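Local structure of polyprenyl synthetase (Nonlabens dokdonensis, 6KD7) at residues Val19-Thr22 with Leu27-Pro30; Tyr211-Gly216 with Phe221-Gly226; Ala248-Glu253 with Lys275-Gln280. The protein probably catalyses, with magnesium, the head-to-tail condensation of isoprenoid diphosphates that builds geranylgeranyl diphosphate. All blocks are in the same frame, centred on the assembly; numbering follows the deposited sequence.

Contact 1: residues Val19-Thr22 with Leu27-Pro30; sequences VTAT and LYDP
Ala21 sets its methyl over the centre of one face of the Tyr28 ring, with CB only 3.4 Å from the ring centroid. The methyl stands 10° off the ring normal, so this is a centred CH-pi contact; the nearest ring carbon, CE1, is 3.5 Å from Ala21 CB, and all six ring carbons lie within 3.9 Å of Ala21 CB. A methyl suits the place because it is compact enough to settle on the middle of the ring while the backbone of the loop passes close by. That backbone comes near as well: Ala21 O is 3.5 Å from Tyr28 CB, and Thr22 C meets Tyr28 CD2 obliquely.

The ring is turned toward the loop by its first torsion (chi1 -67°), which sets CG opposite the carbonyl carbon and beside the backbone N. Its other face is met by Leu27 CD2, 3.7 Å above the plane and displaced from the centre, so the ring is sandwiched between two aliphatic groups. Polar contact across the pair is indirect. One water donates to Thr22 O at 3.0 Å and to Asp29 OD1 at 2.8 Å, linking the loop backbone at Thr22 to the exposed side chain of Asp29. No direct hydrogen bond joins the two segments. Pro30, which has no N-H to offer to the preceding turn, fits the kink in the helix at this point.

The contact folds the loop after helix 4-18 back on helix 25-35, which it precedes. Beyond the loop, Tyr28 packs on Met113 of helix 100-116 and Leu138 of the second subunit, while its hydroxyl is hydrogen-bonded to Glu142 of that subunit; Leu27 O and Thr106 OG1 join helix 25-35 to helix 100-116.

Contact 2: residues Tyr211-Gly216 with Phe221-Gly226; sequences YLDAFG and FGKEVG
The second aspartate-rich motif of the trans-prenyltransferases, DDXXD, ends at Asp213, and here it meets the loop that carries Lys223, beside the magnesium-pyrophosphate site. The closest bond is between backbones: Gly226 N donates to Asp213 O at 2.7 Å, almost linearly (178°). The donor is tilted 28° from the carbonyl plane, and the same oxygen has a weaker CA-H contact from Val225 CA at 3.5 Å.

Asp213 also works with its side chain. CG stands opposite the backbone N (chi1 -172°), which brings the carboxylate toward Lys223, where OD2 takes a salt bridge from Lys223 NZ at 3.0 Å through its anti lone pair. The two side chains cross at about a right angle. Lys223 is poorly ordered, so this bridge is less certain than the backbone bond. Lys223 NZ also forms a salt bridge with Asp209, the first aspartate of the motif, and the lysine side chain is about 6 Å from a bound magnesium ion and about 7 Å from the pyrophosphate. The other oxygen of Asp213, OD1, accepts from Asp228 N in the first turn of helix 227-230.

Val225 spreads its two methyls over the helix end, CG1 3.3 Å from Ala214 O and CG2 3.6 Å from Gly216 O. Gly226, at the N-cap position of helix 227-230, has a positive phi, which glycine takes up easily. The end of helix 188-215 is thereby tied to the start of helix 227-230, with Phe215 packed on helices 236-241, 264-281 and 283-303 beyond.

Contact 3: residues Ala248-Glu253 with Lys275-Gln280; sequences ATELKE and KVFFEQ
Glu250 OE1 is held by Trp254 NE1 through a hydrogen bond and comes to the edge of the Phe277 ring, in its plane, at 3.6 Å from CE2. This is a carboxylate oxygen facing ring C-H groups, where the weakly positive edge of the aromatic would favour it; the carboxylate plane stands 79° from that of the ring. The side chain reaches across because CG lies opposite the backbone N (chi1 -161°) and the chain beyond it is extended. Glu250 was deposited in two conformers, so the arrangement applies to the one described.

Helices 248-254 and 264-281 run nearly antiparallel here, at 151° between segment directions and 10.8 Å between axes. Leucine and phenylalanine are long enough to meet across this spacing; no hydrogen bond joins the segments.

Leu251 and Phe277 carry the apolar part. Leu251 CD2 is 3.9 Å from Phe277 CB, and CG of the leucine is at the same distance from that atom. The two side chains slide past one another in opposite directions, so the branched leucine end lies against the base of the phenylalanine, while the ring reaches on to Glu250. CD2 also meets Phe278 CE1, more loosely, at 4.2 Å. Leu251 is buried and also touches Ser241 of helix 236-241 and Ile242 in the loop that follows. Phe278, likewise buried, extends the apolar layer to Leu237 of helix 236-241 and Ile229 of helix 227-230, whereas Glu250 remains at the exposed side of the pair.

In the fold
The three contacts follow one another along the chain, each closing before the next opens. Contacts 2 and 3 lie on the same side of the chain's centre, with centres about 18 Å apart, and they touch: Lys275 NZ of contact 3 lies 3.0 Å from Ala214 O of contact 2, and Phe215 packs on Lys275 and Phe278. Helix 264-281 thus joins the end of helix 188-215 to the outlying helix 248-254. Contact 1, where Tyr28 meets the second subunit, is about 33 Å from contact 2 and 47 Å from contact 3, centre to centre. Contact 2 lies beside the bound magnesium and pyrophosphate; contacts 1 and 3 are outer packing on opposite sides of the chain's centre.

Contact 1: residues Val19-Thr22 with Leu27-Pro30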
loop_
_atom_site.group_PDB
_atom_site.type_symbol
_atom_site.label_atom_id
_atom_site.label_comp_id
_atom_site.label_asym_id
_atom_site.label_seq_id
_atom_site.Cartn_x
_atom_site.Cartn_y
_atom_site.Cartn_z
ATOM N N VAL A 19 36.118 2.257 -20.947
ATOM C CA VAL A 19 34.986 1.588 -20.244
ATOM C C VAL A 19 34.167 0.929 -21.345
ATOM O O VAL A 19 33.293 1.587 -21.880
ATOM C CB VAL A 19 34.136 2.573 -19.425
ATOM C CG1 VAL A 19 32.940 1.889 -18.791
ATOM C CG2 VAL A 19 34.966 3.286 -18.380
ATOM N N THR A 20 34.466 -0.331 -21.635
ATOM C CA THR A 20 33.875 -1.020 -22.805
ATOM C C THR A 20 33.032 -2.247 -22.449
ATOM O O THR A 20 32.496 -2.836 -23.379
ATOM C CB THR A 20 35.006 -1.388 -23.766
ATOM O OG1 THR A 20 35.929 -2.193 -23.036
ATOM C CG2 THR A 20 35.725 -0.167 -24.289
ATOM N N ALA A 21 32.902 -2.615 -21.176
ATOM C CA ALA A 21 32.103 -3.822 -20.876
ATOM C C ALA A 21 30.666 -3.590 -21.349
ATOM O O ALA A 21 30.142 -2.531 -21.060
ATOM C CB ALA A 21 32.143 -4.089 -19.399
ATOM N N THR A 22 30.087 -4.535 -22.086
ATOM C CA THR A 22 28.689 -4.354 -22.543
ATOM C C THR A 22 27.784 -5.528 -22.151
ATOM O O THR A 22 26.586 -5.318 -22.071
ATOM C CB THR A 22 28.629 -4.088 -24.048
ATOM O OG1 THR A 22 29.101 -5.268 -24.685
ATOM C CG2 THR A 22 29.475 -2.910 -24.463
ATOM N N LEU A 27 23.578 -5.584 -16.448
ATOM C CA LEU A 27 24.587 -5.068 -15.506
ATOM C C LEU A 27 25.229 -3.775 -16.044
ATOM O O LEU A 27 25.432 -2.830 -15.245
ATOM C CB LEU A 27 25.632 -6.160 -15.315
ATOM C CG LEU A 27 26.669 -5.798 -14.273
ATOM C CD1 LEU A 27 26.006 -5.690 -12.897
ATOM C CD2 LEU A 27 27.805 -6.821 -14.258
ATOM N N TYR A 28 25.645 -3.745 -17.315
ATOM C CA TYR A 28 26.577 -2.691 -17.819
ATOM C C TYR A 28 25.818 -1.545 -18.509
ATOM O O TYR A 28 26.344 -0.415 -18.458
ATOM C CB TYR A 28 27.658 -3.298 -18.717
ATOM C CG TYR A 28 28.626 -4.198 -17.985
ATOM C CD1 TYR A 28 29.498 -3.689 -17.030
ATOM C CD2 TYR A 28 28.702 -5.553 -18.262
ATOM C CE1 TYR A 28 30.421 -4.492 -16.376
ATOM C CE2 TYR A 28 29.613 -6.371 -17.600
ATOM C CZ TYR A 28 30.494 -5.834 -16.685
ATOM O OH TYR A 28 31.356 -6.655 -16.027
ATOM N N ASP A 29 24.608 -1.755 -19.034
ATOM C CA ASP A 29 23.849 -0.635 -19.679
ATOM C C ASP A 29 23.741 0.556 -18.732
ATOM O O ASP A 29 24.047 1.678 -19.113
ATOM C CB ASP A 29 22.419 -1.002 -20.069
ATOM C CG ASP A 29 22.295 -1.829 -21.325
ATOM O OD1 ASP A 29 23.335 -2.033 -22.024
ATOM O OD2 ASP A 29 21.144 -2.275 -21.579
ATOM N N PRO A 30 23.406 0.361 -17.433
ATOM C CA PRO A 30 23.341 1.471 -16.510
ATOM C C PRO A 30 24.692 2.131 -16.245
ATOM O O PRO A 30 24.705 3.286 -15.842
ATOM C CB PRO A 30 22.732 0.881 -15.226
ATOM C CG PRO A 30 22.180 -0.441 -15.623
ATOM C CD PRO A 30 23.066 -0.904 -16.770
HETATM O O HOH W 1 26.143 -2.391 -21.939
#

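Contact 2: residues Tyr211-Gly216 with Phe221-Gly226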
loop_
_atom_site.group_PDB
_atom_site.type_symbol
_atom_site.label_atom_id
_atom_site.label_comp_id
_atom_site.label_asym_id
_atom_site.label_seq_id
_atom_site.Cartn_x
_atom_site.Cartn_y
_atom_site.Cartn_z
ATOM N N TYR A 211 25.002 26.936 0.598
ATOM C CA TYR A 211 24.546 28.333 0.467
ATOM C C TYR A 211 23.569 28.438 -0.701
ATOM O O TYR A 211 22.498 29.068 -0.572
ATOM C CB TYR A 211 25.726 29.292 0.271
ATOM C CG TYR A 211 25.288 30.725 0.122
ATOM C CD1 TYR A 211 24.942 31.235 -1.116
ATOM C CD2 TYR A 211 25.118 31.516 1.240
ATOM C CE1 TYR A 211 24.485 32.531 -1.241
ATOM C CE2 TYR A 211 24.666 32.818 1.137
ATOM C CZ TYR A 211 24.355 33.317 -0.111
ATOM O OH TYR A 211 23.905 34.591 -0.192
ATOM N N LEU A 212 23.940 27.859 -1.828
ATOM C CA LEU A 212 23.204 27.993 -3.100
ATOM C C LEU A 212 21.940 27.132 -3.045
ATOM O O LEU A 212 21.016 27.411 -3.812
ATOM C CB LEU A 212 24.101 27.609 -4.288
ATOM C CG LEU A 212 25.231 28.602 -4.626
ATOM C CD1 LEU A 212 26.064 28.099 -5.798
ATOM C CD2 LEU A 212 24.702 30.008 -4.937
ATOM N N ASP A 213 21.902 26.099 -2.215
ATOM C CA ASP A 213 20.669 25.280 -2.084
ATOM C C ASP A 213 19.517 26.215 -1.652
ATOM O O ASP A 213 18.475 26.092 -2.212
ATOM C CB ASP A 213 20.860 24.123 -1.101
ATOM C CG ASP A 213 19.687 23.162 -1.089
ATOM O OD1 ASP A 213 18.708 23.421 -0.361
ATOM O OD2 ASP A 213 19.718 22.253 -1.886
ATOM N N ALA A 214 19.748 27.118 -0.710
ATOM C CA ALA A 214 18.768 28.109 -0.229
ATOM C C ALA A 214 18.685 29.311 -1.179
ATOM O O ALA A 214 17.560 29.706 -1.512
ATOM C CB ALA A 214 19.149 28.566 1.145
ATOM N N PHE A 215 19.826 29.872 -1.596
ATOM C CA PHE A 215 19.883 31.228 -2.191
ATOM C C PHE A 215 20.241 31.201 -3.660
ATOM O O PHE A 215 20.396 32.267 -4.202
ATOM C CB PHE A 215 20.896 32.091 -1.466
ATOM C CG PHE A 215 20.434 32.405 -0.081
ATOM C CD1 PHE A 215 19.287 33.166 0.106
ATOM C CD2 PHE A 215 21.083 31.877 1.015
ATOM C CE1 PHE A 215 18.821 33.410 1.385
ATOM C CE2 PHE A 215 20.635 32.147 2.296
ATOM C CZ PHE A 215 19.506 32.917 2.477
ATOM N N GLY A 216 20.398 30.013 -4.233
ATOM C CA GLY A 216 20.811 29.842 -5.633
ATOM C C GLY A 216 19.723 30.182 -6.628
ATOM O O GLY A 216 18.572 30.285 -6.226
ATOM N N PHE A 221 15.213 21.877 -14.180
ATOM C CA PHE A 221 15.773 20.506 -14.225
ATOM C C PHE A 221 17.068 20.462 -13.422
ATOM O O PHE A 221 17.774 19.455 -13.462
ATOM C CB PHE A 221 15.769 19.977 -15.658
ATOM C CG PHE A 221 14.418 19.428 -16.024
ATOM C CD1 PHE A 221 13.419 20.257 -16.495
ATOM C CD2 PHE A 221 14.120 18.094 -15.816
ATOM C CE1 PHE A 221 12.167 19.753 -16.787
ATOM C CE2 PHE A 221 12.868 17.594 -16.115
ATOM C CZ PHE A 221 11.894 18.426 -16.591
ATOM N N GLY A 222 17.332 21.557 -12.712
ATOM C CA GLY A 222 18.485 21.720 -11.812
ATOM C C GLY A 222 18.108 21.439 -10.376
ATOM O O GLY A 222 16.988 21.009 -10.131
ATOM N N LYS A 223 19.019 21.726 -9.449
ATOM C CA LYS A 223 18.748 21.467 -8.013
ATOM C C LYS A 223 17.597 22.342 -7.513
ATOM O O LYS A 223 17.641 23.560 -7.707
ATOM C CB LYS A 223 20.007 21.668 -7.168
ATOM C CG LYS A 223 20.516 20.404 -6.499
ATOM C CD LYS A 223 21.620 20.664 -5.513
ATOM C CE LYS A 223 21.421 21.945 -4.737
ATOM N NZ LYS A 223 22.237 21.947 -3.503
ATOM N N GLU A 224 16.653 21.730 -6.807
ATOM C CA GLU A 224 15.482 22.453 -6.277
ATOM C C GLU A 224 15.986 23.557 -5.356
ATOM O O GLU A 224 16.878 23.302 -4.579
ATOM C CB GLU A 224 14.641 21.440 -5.501
ATOM C CG GLU A 224 13.899 22.000 -4.309
ATOM C CD GLU A 224 13.213 20.969 -3.429
ATOM O OE1 GLU A 224 13.586 19.803 -3.484
ATOM O OE2 GLU A 224 12.322 21.357 -2.689
ATOM N N VAL A 225 15.431 24.752 -5.451
ATOM C CA VAL A 225 15.857 25.785 -4.476
ATOM C C VAL A 225 15.113 25.474 -3.177
ATOM O O VAL A 225 13.922 25.228 -3.238
ATOM C CB VAL A 225 15.567 27.203 -4.989
ATOM C CG1 VAL A 225 15.961 28.250 -3.973
ATOM C CG2 VAL A 225 16.270 27.459 -6.302
ATOM N N GLY A 226 15.814 25.476 -2.054
ATOM C CA GLY A 226 15.211 25.188 -0.738
ATOM C C GLY A 226 14.977 23.708 -0.438
ATOM O O GLY A 226 14.233 23.445 0.504
#

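Contact 3: residues Ala248-Glu253 with Lys275-Gln280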
loop_
_atom_site.group_PDB
_atom_site.type_symbol
_atom_site.label_atom_id
_atom_site.label_comp_id
_atom_site.label_asym_id
_atom_site.label_seq_id
_atom_site.Cartn_x
_atom_site.Cartn_y
_atom_site.Cartn_z
ATOM N N ALA A 248 16.328 31.428 16.869
ATOM C CA ALA A 248 16.607 29.985 17.063
ATOM C C ALA A 248 15.306 29.207 17.270
ATOM O O ALA A 248 15.114 28.186 16.610
ATOM C CB ALA A 248 17.535 29.772 18.234
ATOM N N THR A 249 14.446 29.663 18.175
ATOM C CA THR A 249 13.208 28.932 18.539
ATOM C C THR A 249 12.310 28.801 17.310
ATOM O O THR A 249 11.877 27.680 17.036
ATOM C CB THR A 249 12.453 29.573 19.700
ATOM O OG1 THR A 249 13.163 29.183 20.868
ATOM C CG2 THR A 249 11.039 29.060 19.845
ATOM N N GLU A 250 12.037 29.875 16.550
ATOM C CA GLU A 250 11.106 29.762 15.386
ATOM C C GLU A 250 11.814 29.102 14.183
ATOM O O GLU A 250 11.081 28.607 13.290
ATOM C CB GLU A 250 10.409 31.078 14.982
ATOM C CG GLU A 250 9.141 30.843 14.130
ATOM C CD GLU A 250 8.482 32.082 13.543
ATOM O OE1 GLU A 250 8.171 32.100 12.306
ATOM O OE2 GLU A 250 8.316 33.041 14.324
ATOM N N LEU A 251 13.155 29.066 14.128
ATOM C CA LEU A 251 13.846 28.212 13.118
ATOM C C LEU A 251 13.662 26.740 13.483
ATOM O O LEU A 251 13.285 25.980 12.618
ATOM C CB LEU A 251 15.331 28.549 12.992
ATOM C CG LEU A 251 15.656 29.549 11.897
ATOM C CD1 LEU A 251 17.113 29.943 11.980
ATOM C CD2 LEU A 251 15.315 28.998 10.529
ATOM N N LYS A 252 13.881 26.383 14.735
ATOM C CA LYS A 252 13.700 24.981 15.174
ATOM C C LYS A 252 12.248 24.548 14.945
ATOM O O LYS A 252 12.052 23.374 14.594
ATOM C CB LYS A 252 14.159 24.808 16.609
ATOM C CG LYS A 252 15.648 25.049 16.787
ATOM C CD LYS A 252 16.131 24.815 18.183
ATOM C CE LYS A 252 17.488 25.434 18.413
ATOM N NZ LYS A 252 18.057 24.942 19.686
ATOM N N GLU A 253 11.289 25.469 15.013
ATOM C CA GLU A 253 9.860 25.099 14.869
ATOM C C GLU A 253 9.594 24.889 13.391
ATOM O O GLU A 253 8.940 23.881 13.052
ATOM C CB GLU A 253 8.943 26.108 15.567
ATOM C CG GLU A 253 8.792 25.815 17.065
ATOM C CD GLU A 253 8.261 26.980 17.891
ATOM O OE1 GLU A 253 8.189 26.847 19.145
ATOM O OE2 GLU A 253 7.921 28.028 17.279
ATOM N N LYS A 275 14.491 31.269 4.607
ATOM C CA LYS A 275 15.504 32.094 3.874
ATOM C C LYS A 275 15.640 33.445 4.583
ATOM O O LYS A 275 16.794 33.827 4.950
ATOM C CB LYS A 275 15.169 32.193 2.390
ATOM C CG LYS A 275 15.534 30.928 1.626
ATOM C CD LYS A 275 14.944 30.827 0.247
ATOM C CE LYS A 275 15.405 31.967 -0.633
ATOM N NZ LYS A 275 15.319 31.569 -2.052
ATOM N N VAL A 276 14.521 34.077 4.944
ATOM C CA VAL A 276 14.601 35.409 5.611
ATOM C C VAL A 276 15.285 35.249 6.963
ATOM O O VAL A 276 16.126 36.118 7.288
ATOM C CB VAL A 276 13.221 36.085 5.718
ATOM C CG1 VAL A 276 13.303 37.338 6.578
ATOM C CG2 VAL A 276 12.645 36.379 4.330
ATOM N N PHE A 277 14.976 34.208 7.729
ATOM C CA PHE A 277 15.659 33.980 9.034
ATOM C C PHE A 277 17.163 33.757 8.826
ATOM O O PHE A 277 17.983 34.190 9.641
ATOM C CB PHE A 277 15.070 32.788 9.792
ATOM C CG PHE A 277 13.790 33.109 10.516
ATOM C CD1 PHE A 277 13.744 34.146 11.437
ATOM C CD2 PHE A 277 12.626 32.400 10.256
ATOM C CE1 PHE A 277 12.558 34.456 12.082
ATOM C CE2 PHE A 277 11.442 32.709 10.911
ATOM C CZ PHE A 277 11.415 33.729 11.824
ATOM N N PHE A 278 17.526 33.064 7.758
ATOM C CA PHE A 278 18.951 32.797 7.438
ATOM C C PHE A 278 19.675 34.152 7.292
ATOM O O PHE A 278 20.702 34.279 7.963
ATOM C CB PHE A 278 19.088 31.893 6.210
ATOM C CG PHE A 278 18.780 30.432 6.429
ATOM C CD1 PHE A 278 18.729 29.881 7.694
ATOM C CD2 PHE A 278 18.630 29.589 5.337
ATOM C CE1 PHE A 278 18.481 28.528 7.866
ATOM C CE2 PHE A 278 18.408 28.236 5.503
ATOM C CZ PHE A 278 18.330 27.710 6.772
ATOM N N GLU A 279 19.130 35.103 6.510
ATOM C CA GLU A 279 19.708 36.471 6.318
ATOM C C GLU A 279 19.725 37.159 7.681
ATOM O O GLU A 279 20.838 37.369 8.239
ATOM C CB GLU A 279 18.966 37.313 5.277
ATOM C CG GLU A 279 18.323 36.469 4.209
ATOM C CD GLU A 279 17.837 37.153 2.949
ATOM O OE1 GLU A 279 18.688 37.675 2.220
ATOM O OE2 GLU A 279 16.609 37.091 2.668
ATOM N N GLN A 280 18.548 37.404 8.256
ATOM C CA GLN A 280 18.424 38.271 9.449
ATOM C C GLN A 280 19.241 37.687 10.598
ATOM O O GLN A 280 19.752 38.463 11.359
ATOM C CB GLN A 280 16.963 38.483 9.848
ATOM C CG GLN A 280 16.162 39.270 8.817
ATOM C CD GLN A 280 14.727 39.456 9.256
ATOM O OE1 GLN A 280 14.262 38.831 10.210
ATOM N NE2 GLN A 280 14.009 40.319 8.554
#